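Local atomic coordinates of oligopeptide ABC transporter, periplasmic oligopeptide-binding protein, putative (Thermotoga maritima MSB8, PDB entry 5IPW), a protein that probably binds oligopeptides in the periplasm and hands them to an ABC transporter for uptake. Residues 603-612 against 624-632; 288-296 against 316-326. One frame throughout, in Å; residues are numbered along the deposited sequence.

Contact 1. Residues 603-612 against 624-632; sequences NNFRNVPEFL and AMPMQFFIE
Phe630 turns its CG between its own backbone N and carbonyl carbon (chi1 77°), which folds the ring back over the neighbouring strand, where Arg606 CB sits over one face, 3.7 Å from the ring centroid. Arg606 and Phe630 form the hydrogen-bonded pair of a two-stranded antiparallel sheet, strands 605-606 and 630-631. Arg606 N gives a nearly straight bond to Phe630 O (173°); the return bond, Phe630 N to Arg606 O, is longer (3.2 Å). On the other face of the sheet lie Phe605 and Ile631, the non-hydrogen-bonded pair, with Phe605 CD2 3.6 Å from Ile631 CG1. Phe629 CD2 meets the edge of the Phe605 ring, and the Phe629 ring itself carries Val608 CG2 centrally over one face and Pro626 CA over the opposite one.

Beyond the strands, the side-chain amides of Asn607 and Gln628 each donate to the other's backbone carbonyl. Asn607 ND2 reaches Gln628 O at 2.7 Å, while Gln628 NE2 donates to Asn607 O and, within its own segment, to Met625 O. Asn607 OD1 accepts from Glu54 N and Lys55 N, so both ends of this buried amide are held. Arg606 is fixed by NE and NH2, which converge side-on upon Asn603 O, and by a salt bridge from NH1 to Glu54. At the outer end, a water accepts from Asn604 ND2 at 3.0 Å and donates to Glu632 O.

Contact 2. Residues 288-296 against 316-326; sequences ILLKAISGE and LLMENSQSGGY
The Tyr326 ring lies with one face against Ser321 CA, 3.4 Å above the plane and offset toward the rim, while Ile293 O approaches its edge near the ring plane. Ala292 O comes obliquely, from the side away from Ser321, 3.4 Å from Tyr326 CE2. The second flat group, the Asn320 amide, faces Ile293 CG2, which is 3.2 Å from Asn320 OD1; in the amide plane, ND2 donates to Leu316 O one turn back.

The two segments are the ends of a helix pair, 285-293 and 311-324, whose local axes approach to 10.1 Å at 36°, running in roughly the same direction. Ile293 has the largest share of the packing: CG2 meets Asn320, and CD1 reaches across to Leu316 CD2. Further up the pair, Leu289 CD1 meets Leu317 CD2 at 4.0 Å. Both helices end in Schellman motifs, at Gly295 and Gly325, each with positive phi. Gly295 CA lies 3.3 Å from Gly324 O, and a CB on Gly295 would clash with that oxygen, so the close approach depends on a glycine there.

Tyr326, the first residue of strand 326-333, has CG between its backbone N and carbonyl carbon (chi1 66°), turning the ring back against helix 311-324, where OH donates to Leu317 O at 2.6 Å, in the carbonyl plane on a lone pair. With an alanine here in place of the ring, Leu317 O would probably lose this donor and a gap would be likely to open beside Ala292 and Ile293. Direct contact between the segments is thus largely apolar, with a water that donates to Ile293 O and Asn320 OD1, and accepts from Ser323 OG, bridging the polar atoms.

Contact 2 closes before contact 1 opens along the chain, yet the two meet in space: their centres are about 18 Å apart, and Asn603 N lies 3.1 Å from Gly325 O, a probable hydrogen bond. Asn603 OD1 also packs against Tyr326 C at 3.5 Å. The join follows from the mixed sheet in which strand 599-602, leading into segment 603-612, runs antiparallel to strand 326-333, which begins where helix 311-324 ends. Lys602 NZ bonds to Gly324 O, and Arg327 NH2 to Phe605 O, so each contact has a partner from the sheet. Both lie on the same side of the chain's centre, contact 1 about 20 Å and contact 2 about 28 Å from it, centre to centre.

Contact 1. Residues 603-612 against 624-632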
loop_
_atom_site.group_PDB
_atom_site.type_symbol
_atom_site.label_atom_id
_atom_site.label_comp_id
_atom_site.label_asym_id
_atom_site.label_seq_id
_atom_site.Cartn_x
_atom_site.Cartn_y
_atom_site.Cartn_z
ATOM N N ASN A 603 -14.235 -17.705 14.779
ATOM C CA ASN A 603 -15.576 -17.192 15.009
ATOM C C ASN A 603 -15.710 -16.346 16.268
ATOM O O ASN A 603 -16.636 -15.541 16.365
ATOM C CB ASN A 603 -16.582 -18.344 15.064
ATOM C CG ASN A 603 -16.734 -19.034 13.732
ATOM O OD1 ASN A 603 -16.515 -18.433 12.684
ATOM N ND2 ASN A 603 -17.099 -20.306 13.763
ATOM N N ASN A 604 -14.801 -16.533 17.225
ATOM C CA ASN A 604 -14.817 -15.751 18.460
ATOM C C ASN A 604 -13.785 -14.616 18.448
ATOM O O ASN A 604 -13.520 -13.990 19.480
ATOM C CB ASN A 604 -14.609 -16.661 19.673
ATOM C CG ASN A 604 -13.192 -17.200 19.778
ATOM O OD1 ASN A 604 -12.506 -17.411 18.769
ATOM N ND2 ASN A 604 -12.745 -17.431 21.016
ATOM N N PHE A 605 -13.212 -14.371 17.270
ATOM C CA PHE A 605 -12.246 -13.312 17.066
ATOM C C PHE A 605 -12.928 -12.209 16.264
ATOM O O PHE A 605 -13.280 -12.400 15.096
ATOM C CB PHE A 605 -11.018 -13.838 16.328
ATOM C CG PHE A 605 -9.836 -12.924 16.416
ATOM C CD1 PHE A 605 -9.694 -11.871 15.532
ATOM C CD2 PHE A 605 -8.879 -13.105 17.406
ATOM C CE1 PHE A 605 -8.608 -11.019 15.622
ATOM C CE2 PHE A 605 -7.788 -12.265 17.498
ATOM C CZ PHE A 605 -7.650 -11.219 16.601
ATOM N N ARG A 606 -13.099 -11.052 16.894
ATOM C CA ARG A 606 -14.065 -10.068 16.438
ATOM C C ARG A 606 -13.455 -8.722 16.106
ATOM O O ARG A 606 -12.255 -8.520 16.286
ATOM C CB ARG A 606 -15.146 -9.926 17.507
ATOM C CG ARG A 606 -16.086 -11.116 17.547
ATOM C CD ARG A 606 -16.967 -11.112 16.311
ATOM N NE ARG A 606 -17.047 -12.417 15.680
ATOM C CZ ARG A 606 -17.668 -12.663 14.527
ATOM N NH1 ARG A 606 -18.269 -11.691 13.849
ATOM N NH2 ARG A 606 -17.688 -13.902 14.045
ATOM N N ASN A 607 -14.300 -7.815 15.605
ATOM C CA ASN A 607 -13.897 -6.477 15.143
ATOM C C ASN A 607 -12.955 -6.538 13.942
ATOM O O ASN A 607 -12.168 -5.617 13.713
ATOM C CB ASN A 607 -13.285 -5.632 16.286
ATOM C CG ASN A 607 -14.339 -4.958 17.169
ATOM O OD1 ASN A 607 -15.511 -4.876 16.830
ATOM N ND2 ASN A 607 -13.904 -4.462 18.307
ATOM N N VAL A 608 -13.050 -7.622 13.173
ATOM C CA VAL A 608 -12.284 -7.771 11.937
ATOM C C VAL A 608 -13.220 -7.452 10.776
ATOM O O VAL A 608 -14.279 -8.062 10.669
ATOM C CB VAL A 608 -11.738 -9.204 11.754
ATOM C CG1 VAL A 608 -10.815 -9.274 10.552
ATOM C CG2 VAL A 608 -10.980 -9.666 12.997
ATOM N N PRO A 609 -12.835 -6.500 9.902
ATOM C CA PRO A 609 -13.686 -6.105 8.773
ATOM C C PRO A 609 -13.959 -7.229 7.783
ATOM O O PRO A 609 -13.046 -7.960 7.414
ATOM C CB PRO A 609 -12.883 -4.996 8.072
ATOM C CG PRO A 609 -11.865 -4.562 9.044
ATOM C CD PRO A 609 -11.595 -5.711 9.961
ATOM N N GLU A 610 -15.206 -7.325 7.340
ATOM C CA GLU A 610 -15.618 -8.327 6.368
ATOM C C GLU A 610 -14.879 -8.131 5.052
ATOM O O GLU A 610 -14.287 -9.065 4.512
ATOM C CB GLU A 610 -17.126 -8.234 6.140
ATOM C CG GLU A 610 -17.742 -9.478 5.530
ATOM C CD GLU A 610 -19.237 -9.341 5.270
ATOM O OE1 GLU A 610 -19.712 -9.893 4.255
ATOM O OE2 GLU A 610 -19.943 -8.689 6.071
ATOM N N PHE A 611 -14.911 -6.901 4.549
ATOM C CA PHE A 611 -14.257 -6.545 3.290
ATOM C C PHE A 611 -13.080 -5.616 3.562
ATOM O O PHE A 611 -13.095 -4.835 4.514
ATOM C CB PHE A 611 -15.252 -5.862 2.345
ATOM C CG PHE A 611 -16.523 -6.643 2.130
ATOM C CD1 PHE A 611 -16.558 -7.719 1.246
ATOM C CD2 PHE A 611 -17.686 -6.307 2.820
ATOM C CE1 PHE A 611 -17.728 -8.439 1.049
ATOM C CE2 PHE A 611 -18.858 -7.022 2.627
ATOM C CZ PHE A 611 -18.877 -8.092 1.742
ATOM N N LEU A 612 -12.067 -5.710 2.713
ATOM C CA LEU A 612 -10.873 -4.893 2.836
ATOM C C LEU A 612 -10.057 -5.008 1.558
ATOM O O LEU A 612 -10.035 -6.056 0.915
ATOM C CB LEU A 612 -10.021 -5.356 4.021
ATOM C CG LEU A 612 -8.954 -4.392 4.544
ATOM C CD1 LEU A 612 -9.587 -3.322 5.407
ATOM C CD2 LEU A 612 -7.912 -5.140 5.358
ATOM N N ALA A 624 -6.938 -2.634 8.724
ATOM C CA ALA A 624 -8.089 -3.178 9.449
ATOM C C ALA A 624 -8.164 -2.704 10.903
ATOM O O ALA A 624 -9.155 -2.958 11.592
ATOM C CB ALA A 624 -8.035 -4.698 9.416
ATOM N N MET A 625 -7.096 -2.059 11.362
ATOM C CA MET A 625 -6.985 -1.477 12.696
ATOM C C MET A 625 -7.001 -2.513 13.815
ATOM O O MET A 625 -7.929 -2.560 14.616
ATOM C CB MET A 625 -8.060 -0.390 12.911
ATOM C CG MET A 625 -7.553 0.820 13.696
ATOM S SD MET A 625 -5.996 1.466 13.029
ATOM C CE MET A 625 -5.582 2.714 14.234
ATOM N N PRO A 626 -5.949 -3.341 13.889
ATOM C CA PRO A 626 -5.923 -4.471 14.831
ATOM C C PRO A 626 -5.887 -4.125 16.319
ATOM O O PRO A 626 -6.163 -4.989 17.158
ATOM C CB PRO A 626 -4.655 -5.232 14.432
ATOM C CG PRO A 626 -3.819 -4.246 13.714
ATOM C CD PRO A 626 -4.783 -3.356 12.992
ATOM N N MET A 627 -5.569 -2.883 16.658
ATOM C CA MET A 627 -5.596 -2.471 18.058
ATOM C C MET A 627 -6.981 -2.667 18.688
ATOM O O MET A 627 -7.082 -2.824 19.903
ATOM C CB MET A 627 -5.105 -1.022 18.222
ATOM C CG MET A 627 -6.070 0.071 17.759
ATOM S SD MET A 627 -5.298 1.716 17.655
ATOM C CE MET A 627 -6.355 2.499 18.824
ATOM N N GLN A 628 -8.036 -2.669 17.868
ATOM C CA GLN A 628 -9.412 -2.867 18.368
ATOM C C GLN A 628 -10.013 -4.232 18.034
ATOM O O GLN A 628 -11.215 -4.441 18.212
ATOM C CB GLN A 628 -10.365 -1.729 17.917
ATOM C CG GLN A 628 -10.471 -1.451 16.428
ATOM C CD GLN A 628 -11.361 -2.418 15.683
ATOM O OE1 GLN A 628 -12.551 -2.527 15.967
ATOM N NE2 GLN A 628 -10.791 -3.117 14.704
ATOM N N PHE A 629 -9.188 -5.159 17.561
ATOM C CA PHE A 629 -9.607 -6.561 17.461
ATOM C C PHE A 629 -9.792 -7.075 18.866
ATOM O O PHE A 629 -9.104 -6.626 19.778
ATOM C CB PHE A 629 -8.545 -7.433 16.797
ATOM C CG PHE A 629 -8.317 -7.154 15.334
ATOM C CD1 PHE A 629 -9.166 -6.342 14.594
ATOM C CD2 PHE A 629 -7.258 -7.767 14.686
ATOM C CE1 PHE A 629 -8.935 -6.114 13.245
ATOM C CE2 PHE A 629 -7.032 -7.565 13.334
ATOM C CZ PHE A 629 -7.864 -6.727 12.614
ATOM N N PHE A 630 -10.714 -8.013 19.048
ATOM C CA PHE A 630 -10.838 -8.693 20.332
ATOM C C PHE A 630 -11.272 -10.144 20.225
ATOM O O PHE A 630 -11.779 -10.580 19.198
ATOM C CB PHE A 630 -11.780 -7.930 21.273
ATOM C CG PHE A 630 -13.256 -8.111 20.978
ATOM C CD1 PHE A 630 -13.870 -7.390 19.968
ATOM C CD2 PHE A 630 -14.034 -8.951 21.754
ATOM C CE1 PHE A 630 -15.228 -7.522 19.722
ATOM C CE2 PHE A 630 -15.393 -9.090 21.510
ATOM C CZ PHE A 630 -15.989 -8.376 20.488
ATOM N N ILE A 631 -11.060 -10.864 21.324
ATOM C CA ILE A 631 -11.472 -12.249 21.479
ATOM C C ILE A 631 -12.623 -12.302 22.475
ATOM O O ILE A 631 -12.508 -11.798 23.593
ATOM C CB ILE A 631 -10.302 -13.113 22.021
ATOM C CG1 ILE A 631 -9.144 -13.116 21.028
ATOM C CG2 ILE A 631 -10.739 -14.549 22.284
ATOM C CD1 ILE A 631 -7.804 -13.373 21.676
ATOM N N GLU A 632 -13.716 -12.948 22.087
ATOM C CA GLU A 632 -14.870 -13.067 22.973
ATOM C C GLU A 632 -14.475 -13.731 24.286
ATOM O O GLU A 632 -13.687 -14.665 24.292
ATOM C CB GLU A 632 -15.982 -13.860 22.296
ATOM C CG GLU A 632 -16.612 -13.108 21.140
ATOM C CD GLU A 632 -17.628 -13.916 20.362
ATOM O OE1 GLU A 632 -17.672 -15.155 20.510
ATOM O OE2 GLU A 632 -18.379 -13.296 19.575
HETATM O O HOH W 1 -14.732 -17.201 23.292
#

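Contact 2. Residues 288-296 against 316-326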
loop_
_atom_site.group_PDB
_atom_site.type_symbol
_atom_site.label_atom_id
_atom_site.label_comp_id
_atom_site.label_asym_id
_atom_site.label_seq_id
_atom_site.Cartn_x
_atom_site.Cartn_y
_atom_site.Cartn_z
ATOM N N ILE A 288 1.855 -23.602 7.814
ATOM C CA ILE A 288 0.920 -22.487 7.971
ATOM C C ILE A 288 -0.498 -22.912 7.594
ATOM O O ILE A 288 -1.464 -22.618 8.304
ATOM C CB ILE A 288 1.349 -21.262 7.125
ATOM C CG1 ILE A 288 2.651 -20.668 7.680
ATOM C CG2 ILE A 288 0.260 -20.195 7.112
ATOM C CD1 ILE A 288 3.323 -19.666 6.763
ATOM N N LEU A 289 -0.616 -23.612 6.475
ATOM C CA LEU A 289 -1.918 -23.988 5.965
ATOM C C LEU A 289 -2.594 -25.025 6.859
ATOM O O LEU A 289 -3.796 -24.959 7.091
ATOM C CB LEU A 289 -1.789 -24.494 4.535
ATOM C CG LEU A 289 -3.071 -24.637 3.714
ATOM C CD1 LEU A 289 -4.098 -23.549 4.002
ATOM C CD2 LEU A 289 -2.716 -24.646 2.235
ATOM N N LEU A 290 -1.821 -25.965 7.384
ATOM C CA LEU A 290 -2.387 -26.997 8.245
ATOM C C LEU A 290 -2.890 -26.444 9.568
ATOM O O LEU A 290 -3.877 -26.932 10.107
ATOM C CB LEU A 290 -1.366 -28.106 8.507
ATOM C CG LEU A 290 -1.055 -29.000 7.304
ATOM C CD1 LEU A 290 0.061 -29.962 7.668
ATOM C CD2 LEU A 290 -2.285 -29.765 6.839
ATOM N N LYS A 291 -2.202 -25.435 10.093
ATOM C CA LYS A 291 -2.584 -24.836 11.365
ATOM C C LYS A 291 -3.787 -23.917 11.183
ATOM O O LYS A 291 -4.674 -23.869 12.035
ATOM C CB LYS A 291 -1.404 -24.084 11.968
ATOM C CG LYS A 291 -0.234 -24.994 12.304
ATOM C CD LYS A 291 0.895 -24.247 12.994
ATOM C CE LYS A 291 0.875 -24.460 14.500
ATOM N NZ LYS A 291 1.570 -25.725 14.877
ATOM N N ALA A 292 -3.809 -23.200 10.065
ATOM C CA ALA A 292 -4.965 -22.405 9.670
ATOM C C ALA A 292 -6.212 -23.270 9.598
ATOM O O ALA A 292 -7.218 -23.004 10.254
ATOM C CB ALA A 292 -4.711 -21.765 8.318
ATOM N N ILE A 293 -6.110 -24.319 8.796
ATOM C CA ILE A 293 -7.193 -25.263 8.542
ATOM C C ILE A 293 -7.671 -25.989 9.798
ATOM O O ILE A 293 -8.840 -26.374 9.892
ATOM C CB ILE A 293 -6.723 -26.271 7.478
ATOM C CG1 ILE A 293 -6.918 -25.660 6.098
ATOM C CG2 ILE A 293 -7.462 -27.587 7.563
ATOM C CD1 ILE A 293 -6.179 -26.409 5.014
ATOM N N SER A 294 -6.773 -26.172 10.757
ATOM C CA SER A 294 -7.102 -26.874 11.993
ATOM C C SER A 294 -7.656 -25.941 13.051
ATOM O O SER A 294 -7.924 -26.370 14.173
ATOM C CB SER A 294 -5.855 -27.551 12.551
ATOM O OG SER A 294 -5.024 -28.016 11.503
ATOM N N GLY A 295 -7.798 -24.661 12.712
ATOM C CA GLY A 295 -8.293 -23.669 13.656
ATOM C C GLY A 295 -7.299 -23.342 14.747
ATOM O O GLY A 295 -7.689 -23.039 15.878
ATOM N N GLU A 296 -6.014 -23.402 14.410
ATOM C CA GLU A 296 -4.953 -23.090 15.364
ATOM C C GLU A 296 -4.432 -21.659 15.192
ATOM O O GLU A 296 -3.525 -21.241 15.905
ATOM C CB GLU A 296 -3.809 -24.098 15.239
ATOM C CG GLU A 296 -4.145 -25.474 15.797
ATOM C CD GLU A 296 -2.980 -26.451 15.725
ATOM O OE1 GLU A 296 -1.989 -26.164 15.019
ATOM O OE2 GLU A 296 -3.057 -27.513 16.377
ATOM N N LEU A 316 -9.623 -25.337 0.103
ATOM C CA LEU A 316 -9.311 -26.028 1.339
ATOM C C LEU A 316 -9.643 -25.189 2.578
ATOM O O LEU A 316 -10.157 -25.713 3.568
ATOM C CB LEU A 316 -7.835 -26.431 1.341
ATOM C CG LEU A 316 -7.488 -27.696 2.117
ATOM C CD1 LEU A 316 -8.157 -28.903 1.481
ATOM C CD2 LEU A 316 -5.980 -27.892 2.139
ATOM N N LEU A 317 -9.349 -23.891 2.519
ATOM C CA LEU A 317 -9.687 -22.963 3.612
ATOM C C LEU A 317 -11.190 -22.886 3.804
ATOM O O LEU A 317 -11.694 -22.951 4.922
ATOM C CB LEU A 317 -9.150 -21.559 3.317
ATOM C CG LEU A 317 -7.635 -21.371 3.421
ATOM C CD1 LEU A 317 -7.185 -20.171 2.607
ATOM C CD2 LEU A 317 -7.202 -21.232 4.872
ATOM N N MET A 318 -11.902 -22.747 2.695
ATOM C CA MET A 318 -13.358 -22.716 2.731
ATOM C C MET A 318 -13.911 -24.027 3.272
ATOM O O MET A 318 -14.635 -24.026 4.268
ATOM C CB MET A 318 -13.925 -22.416 1.341
ATOM C CG MET A 318 -13.535 -21.043 0.808
ATOM S SD MET A 318 -14.561 -19.642 1.317
ATOM C CE MET A 318 -15.329 -20.156 2.862
ATOM N N GLU A 319 -13.530 -25.142 2.646
ATOM C CA GLU A 319 -14.005 -26.474 3.062
ATOM C C GLU A 319 -13.777 -26.716 4.545
ATOM O O GLU A 319 -14.585 -27.368 5.197
ATOM C CB GLU A 319 -13.322 -27.585 2.264
ATOM C CG GLU A 319 -13.673 -27.628 0.778
ATOM C CD GLU A 319 -15.091 -28.092 0.489
ATOM O OE1 GLU A 319 -15.799 -28.548 1.425
ATOM O OE2 GLU A 319 -15.492 -28.001 -0.694
ATOM N N ASN A 320 -12.692 -26.176 5.089
ATOM C CA ASN A 320 -12.376 -26.396 6.500
ATOM C C ASN A 320 -12.864 -25.350 7.508
ATOM O O ASN A 320 -12.667 -25.539 8.719
ATOM C CB ASN A 320 -10.875 -26.594 6.658
ATOM C CG ASN A 320 -10.445 -27.992 6.286
ATOM O OD1 ASN A 320 -10.391 -28.868 7.139
ATOM N ND2 ASN A 320 -10.147 -28.208 5.016
ATOM N N SER A 321 -13.500 -24.273 7.039
ATOM C CA SER A 321 -13.979 -23.215 7.944
ATOM C C SER A 321 -14.869 -23.785 9.029
ATOM O O SER A 321 -14.672 -23.509 10.213
ATOM C CB SER A 321 -14.706 -22.098 7.180
ATOM O OG SER A 321 -15.622 -22.590 6.226
ATOM N N GLN A 322 -15.812 -24.623 8.621
ATOM C CA GLN A 322 -16.803 -25.172 9.538
ATOM C C GLN A 322 -16.128 -26.014 10.626
ATOM O O GLN A 322 -16.280 -25.735 11.817
ATOM C CB GLN A 322 -17.844 -25.980 8.755
ATOM C CG GLN A 322 -19.283 -25.589 9.038
ATOM C CD GLN A 322 -19.739 -25.985 10.428
ATOM O OE1 GLN A 322 -19.368 -27.047 10.937
ATOM N NE2 GLN A 322 -20.557 -25.138 11.052
ATOM N N SER A 323 -15.357 -27.023 10.219
ATOM C CA SER A 323 -14.635 -27.878 11.182
ATOM C C SER A 323 -13.590 -27.098 11.985
ATOM O O SER A 323 -13.445 -27.304 13.189
ATOM C CB SER A 323 -13.988 -29.099 10.489
ATOM O OG SER A 323 -13.265 -28.747 9.314
ATOM N N GLY A 324 -12.880 -26.197 11.311
ATOM C CA GLY A 324 -11.874 -25.354 11.952
ATOM C C GLY A 324 -12.384 -24.284 12.916
ATOM O O GLY A 324 -11.604 -23.736 13.690
ATOM N N GLY A 325 -13.675 -23.972 12.873
ATOM C CA GLY A 325 -14.243 -22.964 13.769
ATOM C C GLY A 325 -13.833 -21.538 13.427
ATOM O O GLY A 325 -13.595 -20.724 14.321
ATOM N N TYR A 326 -13.759 -21.237 12.133
ATOM C CA TYR A 326 -13.325 -19.934 11.664
ATOM C C TYR A 326 -14.097 -19.533 10.418
ATOM O O TYR A 326 -14.865 -20.315 9.878
ATOM C CB TYR A 326 -11.815 -19.932 11.371
ATOM C CG TYR A 326 -11.389 -20.817 10.214
ATOM C CD1 TYR A 326 -11.469 -20.369 8.906
ATOM C CD2 TYR A 326 -10.901 -22.107 10.440
ATOM C CE1 TYR A 326 -11.081 -21.177 7.853
ATOM C CE2 TYR A 326 -10.505 -22.923 9.393
ATOM C CZ TYR A 326 -10.601 -22.463 8.103
ATOM O OH TYR A 326 -10.227 -23.279 7.065
HETATM O O HOH W 2 -10.686 -28.742 9.771
#